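Local coordinates for fibronectin-binding protein (Streptococcus pyogenes, PDB 5A0L) that serves as a bacterial surface adhesin whose internal thioester mediates covalent binding to the host, at residues Tyr22-Gly27 with Tyr32-Val37; Lys79-Asn84 with Ile192-Asn197; Ile99-Tyr104 with Asn175-Ala180; Ile103-Lys108 with Asn112-Gly117; Asp120-Leu125 with Thr162-Ala167. All coordinates share one frame; numbering follows the deposited sequence.

Contact 1 of 5, residues Tyr22-Gly27 with Tyr32-Val37; sequences YDSYRG and YHNLKV. With ZN (zinc ion), chain C.
Y32 begins the contact by laying its CB over the centre of the Y25 ring, a CH-pi contact of 3.8 Å from CB to the ring centroid. Its own ring turns an edge to the Y25 face, giving an offset edge-to-face pair with planes 77° apart. G27 N lies over the other face of Y25, so the tyrosine is sandwiched by backbone and methylene. H33, in one of its two deposited conformers, binds the zinc ion through NE2 at 2.2 Å; five waters complete six ligands. D23 OD2 sits at the edge of this imidazole, and a water is within hydrogen-bonding distance of both OD2 and Y32 O. N34 engages two backbone atoms. N34 N donates almost straight (172°) to D23 OD1 at 2.9 Å, while Y25 N reaches the same oxygen from the opposite face of the carboxylate, closing an Asx turn. With CG anti to the backbone N (chi1 -174°), D23 carries its carboxylate into place between these two donors. N34 O is doubly held too, by S24 N and by S24 OG at 2.7 Å. L35 brings CD2 to 3.7 Å from D23 CB. Finally, K36 exchanges two backbone bonds with Y22, K36 N to Y22 O being 2.9 Å, and packs CB against Y22 CE2. The whole is a beta hairpin, strands 19-23 and 35-39 pairing antiparallel at the start of a closed six-stranded barrel.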
# COMPACT_ATOMS: atom_id res chain seq x y z
N TYR A 22 0.50 -8.32 9.42
CA TYR A 22 0.23 -7.67 10.69
C TYR A 22 0.41 -6.17 10.60
O TYR A 22 1.16 -5.65 9.75
CB TYR A 22 1.16 -8.21 11.82
CG TYR A 22 2.62 -8.32 11.43
CD1 TYR A 22 3.09 -9.43 10.74
CD2 TYR A 22 3.56 -7.33 11.79
CE1 TYR A 22 4.43 -9.58 10.40
CE2 TYR A 22 4.90 -7.49 11.46
CZ TYR A 22 5.33 -8.61 10.77
OH TYR A 22 6.66 -8.81 10.41
N ASP A 23 -0.29 -5.45 11.48
CA ASP A 23 -0.14 -4.00 11.58
C ASP A 23 0.89 -3.72 12.67
O ASP A 23 0.63 -4.00 13.84
CB ASP A 23 -1.46 -3.35 11.91
CG ASP A 23 -1.41 -1.84 11.90
OD1 ASP A 23 -0.35 -1.23 11.63
OD2 ASP A 23 -2.48 -1.24 12.18
N SER A 24 2.05 -3.17 12.29
CA SER A 24 3.15 -2.88 13.19
C SER A 24 3.02 -1.53 13.86
O SER A 24 3.85 -1.19 14.73
CB SER A 24 4.47 -2.99 12.43
OG SER A 24 4.68 -1.92 11.54
N TYR A 25 2.02 -0.72 13.51
CA TYR A 25 1.84 0.58 14.17
C TYR A 25 1.35 0.36 15.61
O TYR A 25 0.40 -0.41 15.83
CB TYR A 25 0.84 1.45 13.40
CG TYR A 25 0.56 2.80 14.05
CD1 TYR A 25 1.57 3.73 14.22
CD2 TYR A 25 -0.71 3.13 14.49
CE1 TYR A 25 1.31 4.96 14.83
CE2 TYR A 25 -0.98 4.34 15.06
CZ TYR A 25 0.04 5.28 15.22
OH TYR A 25 -0.23 6.48 15.81
N ARG A 26 2.00 1.01 16.56
CA ARG A 26 1.69 0.85 17.99
C ARG A 26 1.10 2.09 18.62
O ARG A 26 0.85 2.11 19.83
CB ARG A 26 2.97 0.46 18.75
CG ARG A 26 3.68 -0.79 18.26
CD ARG A 26 4.80 -1.21 19.18
NE ARG A 26 5.71 -0.14 19.54
CZ ARG A 26 6.83 0.20 18.90
NH1 ARG A 26 7.24 -0.45 17.81
NH2 ARG A 26 7.56 1.21 19.38
N GLY A 27 0.92 3.15 17.84
CA GLY A 27 0.56 4.47 18.37
C GLY A 27 -0.93 4.72 18.53
O GLY A 27 -1.76 3.81 18.37
N TYR A 32 -3.43 6.01 11.15
CA TYR A 32 -2.21 5.36 10.73
C TYR A 32 -2.26 3.84 10.84
O TYR A 32 -2.84 3.28 11.76
CB TYR A 32 -1.00 5.83 11.53
CG TYR A 32 -0.66 7.30 11.38
CD1 TYR A 32 -0.59 7.91 10.13
CD2 TYR A 32 -0.34 8.06 12.48
CE1 TYR A 32 -0.25 9.23 9.98
CE2 TYR A 32 -0.01 9.39 12.34
CZ TYR A 32 0.04 9.97 11.09
OH TYR A 32 0.33 11.29 10.99
N HIS A 33 -1.61 3.22 9.86
CA HIS A 33 -1.29 1.81 9.86
C HIS A 33 0.14 1.65 9.32
O HIS A 33 0.65 2.53 8.59
CB HIS A 33 -2.28 0.98 9.01
CG HIS A 33 -3.69 1.09 9.47
ND1 HIS A 33 -4.55 2.06 9.01
CD2 HIS A 33 -4.37 0.40 10.41
CE1 HIS A 33 -5.71 1.94 9.61
NE2 HIS A 33 -5.64 0.94 10.47
N ASN A 34 0.78 0.52 9.62
CA ASN A 34 2.09 0.23 9.05
C ASN A 34 2.18 -1.27 8.88
O ASN A 34 2.62 -2.01 9.76
CB ASN A 34 3.20 0.80 9.93
CG ASN A 34 4.55 0.68 9.28
OD1 ASN A 34 4.71 -0.01 8.28
ND2 ASN A 34 5.51 1.40 9.81
N LEU A 35 1.65 -1.72 7.75
CA LEU A 35 1.49 -3.15 7.52
C LEU A 35 2.76 -3.81 7.06
O LEU A 35 3.52 -3.25 6.24
CB LEU A 35 0.38 -3.43 6.48
CG LEU A 35 -0.96 -2.78 6.80
CD1 LEU A 35 -1.98 -3.18 5.74
CD2 LEU A 35 -1.45 -3.13 8.20
N LYS A 36 3.00 -5.02 7.57
CA LYS A 36 4.14 -5.86 7.24
C LYS A 36 3.71 -7.28 6.98
O LYS A 36 2.67 -7.71 7.50
CB LYS A 36 5.18 -5.88 8.38
CG LYS A 36 5.57 -4.53 8.96
CD LYS A 36 6.42 -3.66 8.04
CE LYS A 36 6.93 -2.45 8.83
NZ LYS A 36 7.62 -1.46 8.01
N VAL A 37 4.53 -8.01 6.25
CA VAL A 37 4.41 -9.45 6.14
C VAL A 37 5.77 -10.10 6.44
O VAL A 37 6.83 -9.56 6.12
CB VAL A 37 3.92 -9.92 4.74
CG1 VAL A 37 2.51 -9.42 4.49
CG2 VAL A 37 4.85 -9.47 3.62
ZN ZN C . -7.25 0.53 11.89
O HOH W 1 -3.27 0.99 13.22
O HOH W 2 -7.72 2.63 12.25
O HOH W 3 -8.90 0.18 13.25
O HOH W 4 -8.75 0.30 10.45
O HOH W 5 -6.05 0.62 13.63
O HOH W 6 -7.09 -1.55 11.90

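Contact 2 of 5, residues Lys79-Asn84 with Ile192-Asn197; sequences KSYAAN and IFKSEN
Y81 meets I192 and K194 with its aromatic ring, and nonpolar contact accounts for the whole junction between 79-84 and 192-197. The methyl branch CG2 of I192 approaches the root of the ring, 3.9 Å from Y81 CG, and also lies near CB and CD2. Chi1 of Y81 (-67°) sets CG opposite its carbonyl carbon, and from there the ring reaches across to the strand. Further out, the extended chain of K194 passes the outer part of the ring on the same side as I192: K194 CD stands 3.8 Å from Y81 CE1, and CG is almost as close. The lysine thus gives its methylenes to the tyrosine, while its ammonium group goes elsewhere.

Polar bonds lie around this patch. K194 NZ is hydrogen-bonded to Y17 OH, and the K194 side chain comes within about 4 Å of a bound zinc ion. Y81 O accepts from both N51 ND2 and N202 ND2, which tie down the backbone from which the ring projects. Within 192-197, S195 OG donates to N197 O at 2.7 Å, arriving from above the carbonyl plane as the strand gives way to loop. Helix 75-81 is in this way set against the barrel strand 191-195, with Y81 also touching I71 of the adjoining strand 66-72 and I192 resting on L204 of strand 203-205.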
# COMPACT_ATOMS: atom_id res chain seq x y z
N LYS A 79 -6.24 -7.08 -11.04
CA LYS A 79 -7.69 -7.05 -11.31
C LYS A 79 -8.44 -8.03 -10.39
O LYS A 79 -9.44 -7.64 -9.74
CB LYS A 79 -7.98 -7.31 -12.80
CG LYS A 79 -9.43 -7.56 -13.20
CD LYS A 79 -10.40 -6.45 -12.93
CE LYS A 79 -11.83 -6.88 -13.34
NZ LYS A 79 -12.87 -5.90 -12.92
N SER A 80 -7.96 -9.28 -10.32
CA SER A 80 -8.70 -10.35 -9.66
C SER A 80 -8.83 -10.16 -8.16
O SER A 80 -9.82 -10.59 -7.56
CB SER A 80 -8.01 -11.70 -9.94
OG SER A 80 -8.24 -12.03 -11.29
N TYR A 81 -7.79 -9.61 -7.53
CA TYR A 81 -7.76 -9.46 -6.07
C TYR A 81 -8.25 -8.11 -5.56
O TYR A 81 -8.30 -7.91 -4.33
CB TYR A 81 -6.36 -9.82 -5.52
CG TYR A 81 -6.08 -11.29 -5.71
CD1 TYR A 81 -6.66 -12.26 -4.86
CD2 TYR A 81 -5.31 -11.77 -6.73
CE1 TYR A 81 -6.47 -13.60 -5.07
CE2 TYR A 81 -5.09 -13.11 -6.93
CZ TYR A 81 -5.68 -14.03 -6.11
OH TYR A 81 -5.47 -15.39 -6.31
N ALA A 82 -8.54 -7.19 -6.49
CA ALA A 82 -9.14 -5.90 -6.20
C ALA A 82 -10.68 -5.97 -6.26
O ALA A 82 -11.23 -6.74 -7.05
CB ALA A 82 -8.67 -4.85 -7.17
N ALA A 83 -11.35 -5.08 -5.52
CA ALA A 83 -12.81 -5.03 -5.51
C ALA A 83 -13.41 -4.19 -6.62
O ALA A 83 -14.47 -4.53 -7.13
CB ALA A 83 -13.34 -4.54 -4.17
N ASN A 84 -12.76 -3.09 -6.98
CA ASN A 84 -13.29 -2.17 -7.98
C ASN A 84 -12.13 -1.43 -8.65
O ASN A 84 -11.99 -0.22 -8.49
CB ASN A 84 -14.28 -1.19 -7.34
CG ASN A 84 -15.03 -0.35 -8.36
OD1 ASN A 84 -15.11 -0.71 -9.54
ND2 ASN A 84 -15.54 0.77 -7.93
N ILE A 192 1.12 -9.87 -4.47
CA ILE A 192 -0.17 -9.82 -3.79
C ILE A 192 -0.15 -10.92 -2.72
O ILE A 192 0.33 -12.01 -2.94
CB ILE A 192 -1.36 -10.05 -4.78
CG1 ILE A 192 -1.50 -8.82 -5.69
CG2 ILE A 192 -2.66 -10.40 -4.05
CD1 ILE A 192 -2.12 -7.61 -5.02
N PHE A 193 -0.70 -10.54 -1.57
CA PHE A 193 -0.89 -11.48 -0.45
C PHE A 193 -2.40 -11.70 -0.31
O PHE A 193 -3.14 -10.79 0.02
CB PHE A 193 -0.24 -10.92 0.80
CG PHE A 193 1.28 -10.96 0.72
CD1 PHE A 193 1.97 -9.95 0.06
CD2 PHE A 193 2.00 -12.05 1.19
CE1 PHE A 193 3.33 -10.03 -0.08
CE2 PHE A 193 3.37 -12.10 1.07
CZ PHE A 193 4.03 -11.09 0.40
N LYS A 194 -2.80 -12.95 -0.59
CA LYS A 194 -4.20 -13.36 -0.57
C LYS A 194 -4.55 -13.82 0.86
O LYS A 194 -3.93 -14.77 1.39
CB LYS A 194 -4.41 -14.52 -1.54
CG LYS A 194 -5.82 -15.07 -1.54
CD LYS A 194 -5.99 -16.31 -2.38
CE LYS A 194 -7.46 -16.85 -2.39
NZ LYS A 194 -7.40 -18.22 -2.91
N SER A 195 -5.48 -13.12 1.48
CA SER A 195 -5.86 -13.40 2.85
C SER A 195 -6.53 -14.76 3.01
O SER A 195 -7.47 -15.10 2.28
CB SER A 195 -6.81 -12.35 3.35
OG SER A 195 -7.07 -12.52 4.74
N GLU A 196 -6.11 -15.52 4.04
CA GLU A 196 -6.75 -16.79 4.39
C GLU A 196 -8.15 -16.55 4.93
O GLU A 196 -9.02 -17.42 4.77
CB GLU A 196 -5.87 -17.50 5.43
CG GLU A 196 -6.39 -18.79 6.07
CD GLU A 196 -7.46 -18.64 7.17
OE1 GLU A 196 -7.57 -17.61 7.92
OE2 GLU A 196 -8.14 -19.66 7.36
N ASN A 197 -8.39 -15.41 5.57
CA ASN A 197 -9.69 -15.00 6.09
C ASN A 197 -10.21 -13.86 5.20
O ASN A 197 -9.69 -12.75 5.20
CB ASN A 197 -9.62 -14.57 7.52
CG ASN A 197 -10.99 -14.15 8.08
OD1 ASN A 197 -11.83 -13.62 7.37
ND2 ASN A 197 -11.17 -14.29 9.37

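Contact 3 of 5, residues Ile99-Tyr104 with Asn175-Ala180; sequences ILNVIY and NLEATA
N101 faces L176 and E177 where the long helix 92-105 packs against the one-turn helix 176-179, a helix-to-helix contact within the helical part of the thioester domain. The closest approach of the backbones is at N101 and E177, whose CA atoms are 6.3 Å apart.

L176 supplies a methyl, CD2, which rests against the backbone of N101, 3.7 Å from N101 O and 4.0 Å from N101 CB, also skirting the backbone N of V102. With CG anti to the backbone N (chi1 173°), the leucine extends from the short helix onto the flank of the long one, and it continues onto N105 and F114.

Several polar atoms here are hydrogen-bonded away from the facing helix. N101 ND2 is bonded to K97 O one turn earlier, which helps hold the rotation of the amide, and N101 O receives N105 ND2 one turn later. On the short helix, the carbonyl oxygens of E177 and A180 are both met by K183 NZ, linking the end of the helix to the chain that follows.

Van der Waals contact joins the remaining pair. The bent glutamate leads its carboxylate away and turns that plane 76° from the asparagine amide, while E177 CB sits over the amide face, 3.8 Å from N101 ND2.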
# COMPACT_ATOMS: atom_id res chain seq x y z
N ILE A 99 -0.00 0.68 -11.10
CA ILE A 99 0.25 0.29 -9.73
C ILE A 99 1.76 0.20 -9.47
O ILE A 99 2.22 0.67 -8.39
CB ILE A 99 -0.50 -1.00 -9.39
CG1 ILE A 99 -2.02 -0.69 -9.30
CG2 ILE A 99 0.01 -1.65 -8.10
CD1 ILE A 99 -2.93 -1.88 -9.30
N LEU A 100 2.52 -0.41 -10.38
CA LEU A 100 3.96 -0.48 -10.18
C LEU A 100 4.60 0.89 -10.01
O LEU A 100 5.46 1.09 -9.15
CB LEU A 100 4.64 -1.24 -11.31
CG LEU A 100 4.33 -2.70 -11.51
CD1 LEU A 100 5.04 -3.24 -12.72
CD2 LEU A 100 4.66 -3.51 -10.31
N ASN A 101 4.17 1.86 -10.84
CA ASN A 101 4.75 3.17 -10.77
C ASN A 101 4.34 3.92 -9.50
O ASN A 101 5.14 4.69 -8.95
CB ASN A 101 4.50 3.97 -12.04
CG ASN A 101 5.47 3.61 -13.15
OD1 ASN A 101 6.55 4.23 -13.26
ND2 ASN A 101 5.13 2.61 -13.96
N VAL A 102 3.11 3.71 -9.01
CA VAL A 102 2.74 4.27 -7.72
C VAL A 102 3.67 3.78 -6.60
O VAL A 102 4.22 4.57 -5.82
CB VAL A 102 1.28 3.96 -7.36
CG1 VAL A 102 0.99 4.25 -5.90
CG2 VAL A 102 0.35 4.76 -8.27
N ILE A 103 3.86 2.47 -6.54
CA ILE A 103 4.66 1.90 -5.45
C ILE A 103 6.12 2.37 -5.57
O ILE A 103 6.74 2.72 -4.56
CB ILE A 103 4.54 0.37 -5.41
CG1 ILE A 103 3.12 -0.07 -5.01
CG2 ILE A 103 5.58 -0.25 -4.52
CD1 ILE A 103 2.75 0.24 -3.61
N TYR A 104 6.68 2.36 -6.78
CA TYR A 104 8.07 2.72 -6.96
C TYR A 104 8.34 4.18 -6.53
O TYR A 104 9.44 4.51 -6.07
CB TYR A 104 8.48 2.49 -8.42
CG TYR A 104 9.96 2.58 -8.66
CD1 TYR A 104 10.85 1.76 -7.95
CD2 TYR A 104 10.49 3.44 -9.63
CE1 TYR A 104 12.23 1.86 -8.14
CE2 TYR A 104 11.87 3.51 -9.85
CZ TYR A 104 12.72 2.71 -9.13
OH TYR A 104 14.11 2.80 -9.27
N ASN A 175 0.05 10.25 -16.31
CA ASN A 175 1.31 10.31 -17.04
C ASN A 175 2.54 10.10 -16.17
O ASN A 175 3.65 10.33 -16.64
CB ASN A 175 1.42 11.65 -17.76
CG ASN A 175 0.35 11.85 -18.82
OD1 ASN A 175 -0.37 12.86 -18.83
ND2 ASN A 175 0.31 10.96 -19.73
N LEU A 176 2.36 9.59 -14.95
CA LEU A 176 3.48 9.42 -14.02
C LEU A 176 4.65 8.69 -14.68
O LEU A 176 5.81 9.11 -14.57
CB LEU A 176 2.99 8.65 -12.78
CG LEU A 176 4.06 8.23 -11.77
CD1 LEU A 176 4.90 9.40 -11.29
CD2 LEU A 176 3.42 7.53 -10.60
N GLU A 177 4.38 7.55 -15.32
CA GLU A 177 5.47 6.75 -15.90
C GLU A 177 6.25 7.52 -16.97
O GLU A 177 7.43 7.35 -17.09
CB GLU A 177 4.93 5.42 -16.45
CG GLU A 177 5.99 4.53 -17.10
CD GLU A 177 6.28 4.81 -18.56
OE1 GLU A 177 5.42 5.41 -19.23
OE2 GLU A 177 7.38 4.43 -19.03
N ALA A 178 5.53 8.31 -17.77
CA ALA A 178 6.12 9.02 -18.88
C ALA A 178 7.00 10.17 -18.41
O ALA A 178 8.03 10.44 -19.02
CB ALA A 178 5.03 9.55 -19.81
N THR A 179 6.57 10.88 -17.36
CA THR A 179 7.27 12.08 -16.94
C THR A 179 8.31 11.88 -15.81
O THR A 179 9.22 12.71 -15.64
CB THR A 179 6.27 13.15 -16.52
OG1 THR A 179 5.47 12.66 -15.45
CG2 THR A 179 5.35 13.52 -17.66
N ALA A 180 8.22 10.79 -15.07
CA ALA A 180 9.17 10.55 -13.99
C ALA A 180 10.54 10.30 -14.62
O ALA A 180 10.67 9.54 -15.56
CB ALA A 180 8.74 9.36 -13.19

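Contact 4 of 5, residues Ile103-Lys108 with Asn112-Gly117; sequences IYNGYK and NGFMNG
N105 and N112 hold their amides nearly coplanar, 22° apart, and N112 ND2 donates to N105 OD1 at 2.8 Å. The bond is well formed: the donor lies in the carbonyl plane on a lone pair, at 163° at the hydrogen. N105 ND2 is engaged separately by N101 O, and N112 OD1 accepts from N182 N. The F114 ring faces the same N105, its plane 22° from that amide, with N105 OD1 over one face towards its rim and N105 CB 3.8 Å from F114 CD2. Here helix 92-105 ends and, after a short loop, the chain returns as a type I beta turn from G113 to N116. A single water serves four polar atoms, donating to N105 O and N105 OD1 and accepting from N112 N and F114 N. It hangs over the same F114 face that carries OD1. M115, in one of two deposited conformers, is bent at chi2 and chi3 and follows the backbone past the helix end, its CG 3.7 Å from G106 C.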
# COMPACT_ATOMS: atom_id res chain seq x y z
N ILE A 103 3.86 2.47 -6.54
CA ILE A 103 4.66 1.90 -5.45
C ILE A 103 6.12 2.37 -5.57
O ILE A 103 6.74 2.72 -4.56
CB ILE A 103 4.54 0.37 -5.41
CG1 ILE A 103 3.12 -0.07 -5.01
CG2 ILE A 103 5.58 -0.25 -4.52
CD1 ILE A 103 2.75 0.24 -3.61
N TYR A 104 6.68 2.36 -6.78
CA TYR A 104 8.07 2.72 -6.96
C TYR A 104 8.34 4.18 -6.53
O TYR A 104 9.44 4.51 -6.07
CB TYR A 104 8.48 2.49 -8.42
CG TYR A 104 9.96 2.58 -8.66
CD1 TYR A 104 10.85 1.76 -7.95
CD2 TYR A 104 10.49 3.44 -9.63
CE1 TYR A 104 12.23 1.86 -8.14
CE2 TYR A 104 11.87 3.51 -9.85
CZ TYR A 104 12.72 2.71 -9.13
OH TYR A 104 14.11 2.80 -9.27
N ASN A 105 7.32 5.02 -6.69
CA ASN A 105 7.41 6.42 -6.34
C ASN A 105 6.99 6.79 -4.92
O ASN A 105 7.24 7.90 -4.46
CB ASN A 105 6.68 7.27 -7.37
CG ASN A 105 7.49 7.41 -8.60
OD1 ASN A 105 8.47 8.18 -8.60
ND2 ASN A 105 7.23 6.59 -9.64
N GLY A 106 6.31 5.85 -4.25
CA GLY A 106 5.80 6.05 -2.90
C GLY A 106 6.74 5.47 -1.86
O GLY A 106 7.93 5.25 -2.09
N TYR A 107 6.20 5.25 -0.66
CA TYR A 107 7.02 4.75 0.46
C TYR A 107 7.23 3.25 0.29
O TYR A 107 6.25 2.52 0.06
CB TYR A 107 6.33 5.05 1.76
CG TYR A 107 7.11 4.63 2.97
CD1 TYR A 107 8.06 5.47 3.54
CD2 TYR A 107 6.92 3.38 3.54
CE1 TYR A 107 8.78 5.07 4.65
CE2 TYR A 107 7.62 2.99 4.65
CZ TYR A 107 8.55 3.84 5.22
OH TYR A 107 9.25 3.45 6.33
N LYS A 108 8.46 2.72 0.36
CA LYS A 108 9.70 3.39 0.77
C LYS A 108 10.64 3.73 -0.40
O LYS A 108 11.60 4.47 -0.22
CB LYS A 108 10.45 2.49 1.78
CG LYS A 108 11.51 3.15 2.63
CD LYS A 108 11.97 2.23 3.76
CE LYS A 108 13.08 2.87 4.58
N ASN A 112 11.61 9.09 -7.19
CA ASN A 112 11.71 10.41 -7.78
C ASN A 112 11.56 11.54 -6.76
O ASN A 112 11.38 12.69 -7.12
CB ASN A 112 10.76 10.55 -8.98
CG ASN A 112 11.24 9.73 -10.13
OD1 ASN A 112 12.15 10.16 -10.86
ND2 ASN A 112 10.68 8.54 -10.32
N GLY A 113 11.65 11.17 -5.48
CA GLY A 113 11.62 12.16 -4.42
C GLY A 113 10.29 12.69 -4.02
O GLY A 113 10.18 13.62 -3.21
N PHE A 114 9.20 12.06 -4.53
CA PHE A 114 7.88 12.58 -4.17
C PHE A 114 7.63 12.61 -2.67
O PHE A 114 6.87 13.44 -2.17
CB PHE A 114 6.74 11.79 -4.77
CG PHE A 114 6.66 11.79 -6.28
CD1 PHE A 114 7.49 12.54 -7.09
CD2 PHE A 114 5.73 10.93 -6.88
CE1 PHE A 114 7.37 12.47 -8.48
CE2 PHE A 114 5.62 10.86 -8.25
CZ PHE A 114 6.46 11.62 -9.05
N MET A 115 8.22 11.61 -1.98
CA MET A 115 8.08 11.41 -0.52
C MET A 115 9.03 12.26 0.32
O MET A 115 8.94 12.22 1.55
CB MET A 115 8.33 9.94 -0.11
CG MET A 115 7.41 8.86 -0.67
SD MET A 115 5.65 8.99 -0.27
CE MET A 115 5.20 9.92 -1.72
N ASN A 116 9.95 13.00 -0.31
CA ASN A 116 11.01 13.68 0.46
C ASN A 116 10.42 14.55 1.55
O ASN A 116 9.53 15.37 1.32
CB ASN A 116 11.81 14.60 -0.43
CG ASN A 116 12.73 13.88 -1.39
OD1 ASN A 116 12.97 12.66 -1.30
ND2 ASN A 116 13.32 14.66 -2.31
N GLY A 117 10.92 14.37 2.77
CA GLY A 117 10.51 15.18 3.91
C GLY A 117 9.23 14.77 4.59
O GLY A 117 8.84 15.37 5.58
O HOH W 7 9.00 9.44 -6.02

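Contact 5 of 5, residues Asp120-Leu125 with Thr162-Ala167; sequences DLNAIL and TLMREA
The side-chain amide of N122 is the flat group that meets M164: the thioether sulfur lies over one face, with M164 SD 3.7 Å from N122 CG. The methyl CE stays above that same face, nearer the oxygen side, 4.0 Å from N122 OD1. The two polar ends of the amide are committed elsewhere. N122 OD1 is hydrogen-bonded to Y32 OH, and N122 ND2 to Q160 OE1, so the amide plane is fixed by partners at both ends while the sulfur covers it.

N122 CB joins in, 3.7 Å from SD, and the two side chains cross at about a right angle. The methionine leaves its helix extended as far as the sulfur, then turns: chi3 of 71° swings CE off the line of the chain and towards the other helix. There CE reaches the CD2 branch of L125, 4.2 Å away, one turn further along from N122. M164 also touches V126 of the same helix.

The contact is small and made by van der Waals touch, with one long side chain bridging two helices. M164 thereby joins helix 158-172 to helix 120-135, helix-helix packing in the helical portion of the thioester domain.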
# COMPACT_ATOMS: atom_id res chain seq x y z
N ASP A 120 7.48 8.99 7.90
CA ASP A 120 7.17 7.65 7.41
C ASP A 120 5.66 7.32 7.47
O ASP A 120 5.10 6.83 6.48
CB ASP A 120 7.93 6.58 8.18
CG ASP A 120 9.42 6.64 7.96
OD1 ASP A 120 9.91 7.42 7.11
OD2 ASP A 120 10.12 5.91 8.67
N LEU A 121 5.00 7.56 8.60
CA LEU A 121 3.59 7.15 8.69
C LEU A 121 2.73 7.97 7.76
O LEU A 121 1.72 7.47 7.24
CB LEU A 121 3.12 7.24 10.14
CG LEU A 121 3.68 6.16 11.07
CD1 LEU A 121 3.46 6.51 12.55
CD2 LEU A 121 3.12 4.78 10.76
N ASN A 122 3.07 9.24 7.57
CA ASN A 122 2.36 10.07 6.59
C ASN A 122 2.64 9.64 5.13
O ASN A 122 1.75 9.75 4.28
CB ASN A 122 2.72 11.55 6.77
CG ASN A 122 2.18 12.13 8.05
OD1 ASN A 122 1.13 11.71 8.53
ND2 ASN A 122 2.89 13.13 8.59
N ALA A 123 3.86 9.17 4.87
CA ALA A 123 4.24 8.73 3.54
C ALA A 123 3.49 7.45 3.21
O ALA A 123 3.03 7.25 2.06
CB ALA A 123 5.73 8.55 3.45
N ILE A 124 3.39 6.54 4.18
CA ILE A 124 2.57 5.32 4.01
C ILE A 124 1.12 5.73 3.73
O ILE A 124 0.49 5.18 2.83
CB ILE A 124 2.70 4.45 5.27
CG1 ILE A 124 4.09 3.83 5.37
CG2 ILE A 124 1.64 3.34 5.28
CD1 ILE A 124 4.42 3.22 6.71
N LEU A 125 0.61 6.68 4.48
CA LEU A 125 -0.78 7.11 4.31
C LEU A 125 -1.03 7.67 2.91
O LEU A 125 -2.07 7.36 2.28
CB LEU A 125 -1.16 8.09 5.41
CG LEU A 125 -2.58 8.60 5.43
CD1 LEU A 125 -3.59 7.47 5.52
CD2 LEU A 125 -2.70 9.56 6.64
N THR A 162 0.94 19.92 3.38
CA THR A 162 1.20 20.46 2.06
C THR A 162 2.05 19.46 1.24
O THR A 162 1.77 19.20 0.05
CB THR A 162 1.87 21.83 2.17
OG1 THR A 162 0.99 22.71 2.89
CG2 THR A 162 2.18 22.41 0.80
N LEU A 163 3.09 18.90 1.86
CA LEU A 163 3.91 17.90 1.15
C LEU A 163 3.06 16.69 0.74
O LEU A 163 3.20 16.15 -0.36
CB LEU A 163 5.08 17.41 2.03
CG LEU A 163 6.19 18.43 2.35
CD1 LEU A 163 7.16 17.77 3.30
CD2 LEU A 163 6.85 18.94 1.10
N MET A 164 2.21 16.23 1.66
CA MET A 164 1.39 15.04 1.40
C MET A 164 0.43 15.23 0.22
O MET A 164 0.30 14.34 -0.63
CB MET A 164 0.58 14.70 2.66
CG MET A 164 1.45 14.18 3.83
SD MET A 164 0.56 14.21 5.42
CE MET A 164 -0.62 12.86 5.16
N ARG A 165 -0.23 16.37 0.18
CA ARG A 165 -1.16 16.64 -0.90
C ARG A 165 -0.45 16.70 -2.24
O ARG A 165 -0.94 16.13 -3.22
CB ARG A 165 -1.88 17.97 -0.65
CG ARG A 165 -2.80 17.95 0.53
CD ARG A 165 -3.25 19.36 0.92
NE ARG A 165 -4.21 19.36 2.02
CZ ARG A 165 -4.51 20.41 2.78
NH1 ARG A 165 -3.94 21.58 2.57
NH2 ARG A 165 -5.37 20.27 3.77
N GLU A 166 0.71 17.37 -2.29
CA GLU A 166 1.42 17.46 -3.55
C GLU A 166 1.92 16.10 -4.02
O GLU A 166 1.89 15.78 -5.22
CB GLU A 166 2.55 18.51 -3.45
CG GLU A 166 2.02 19.93 -3.27
CD GLU A 166 0.96 20.31 -4.32
OE1 GLU A 166 1.30 20.28 -5.52
OE2 GLU A 166 -0.23 20.63 -3.95
N ALA A 167 2.39 15.29 -3.08
CA ALA A 167 2.86 13.95 -3.41
C ALA A 167 1.71 13.10 -3.98
O ALA A 167 1.89 12.39 -4.97
CB ALA A 167 3.50 13.27 -2.23

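Contact 1 belongs to the barrel and contact 5 to the helices, yet the two touch: H33 O lies 3.5 Å from I124 CG2, and Y25 packs on L121. Contacts 1 and 2 lie in the same sheet and also touch, V37 CG2 being 3.7 Å from F193 CZ. Contacts 3 and 4 both use helix 92-105 and meet where L176 CD1 comes 3.5 Å from F114 CE2. Contact 4 in turn adjoins contact 5, with centres about 9 Å apart, as Y107 packs on I124. Zinc is coordinated directly in contact 1; in contact 2 a zinc ion lies about 4 Å from the K194 side chain, whereas the F114 side chain of contact 4 is about 10 Å from one.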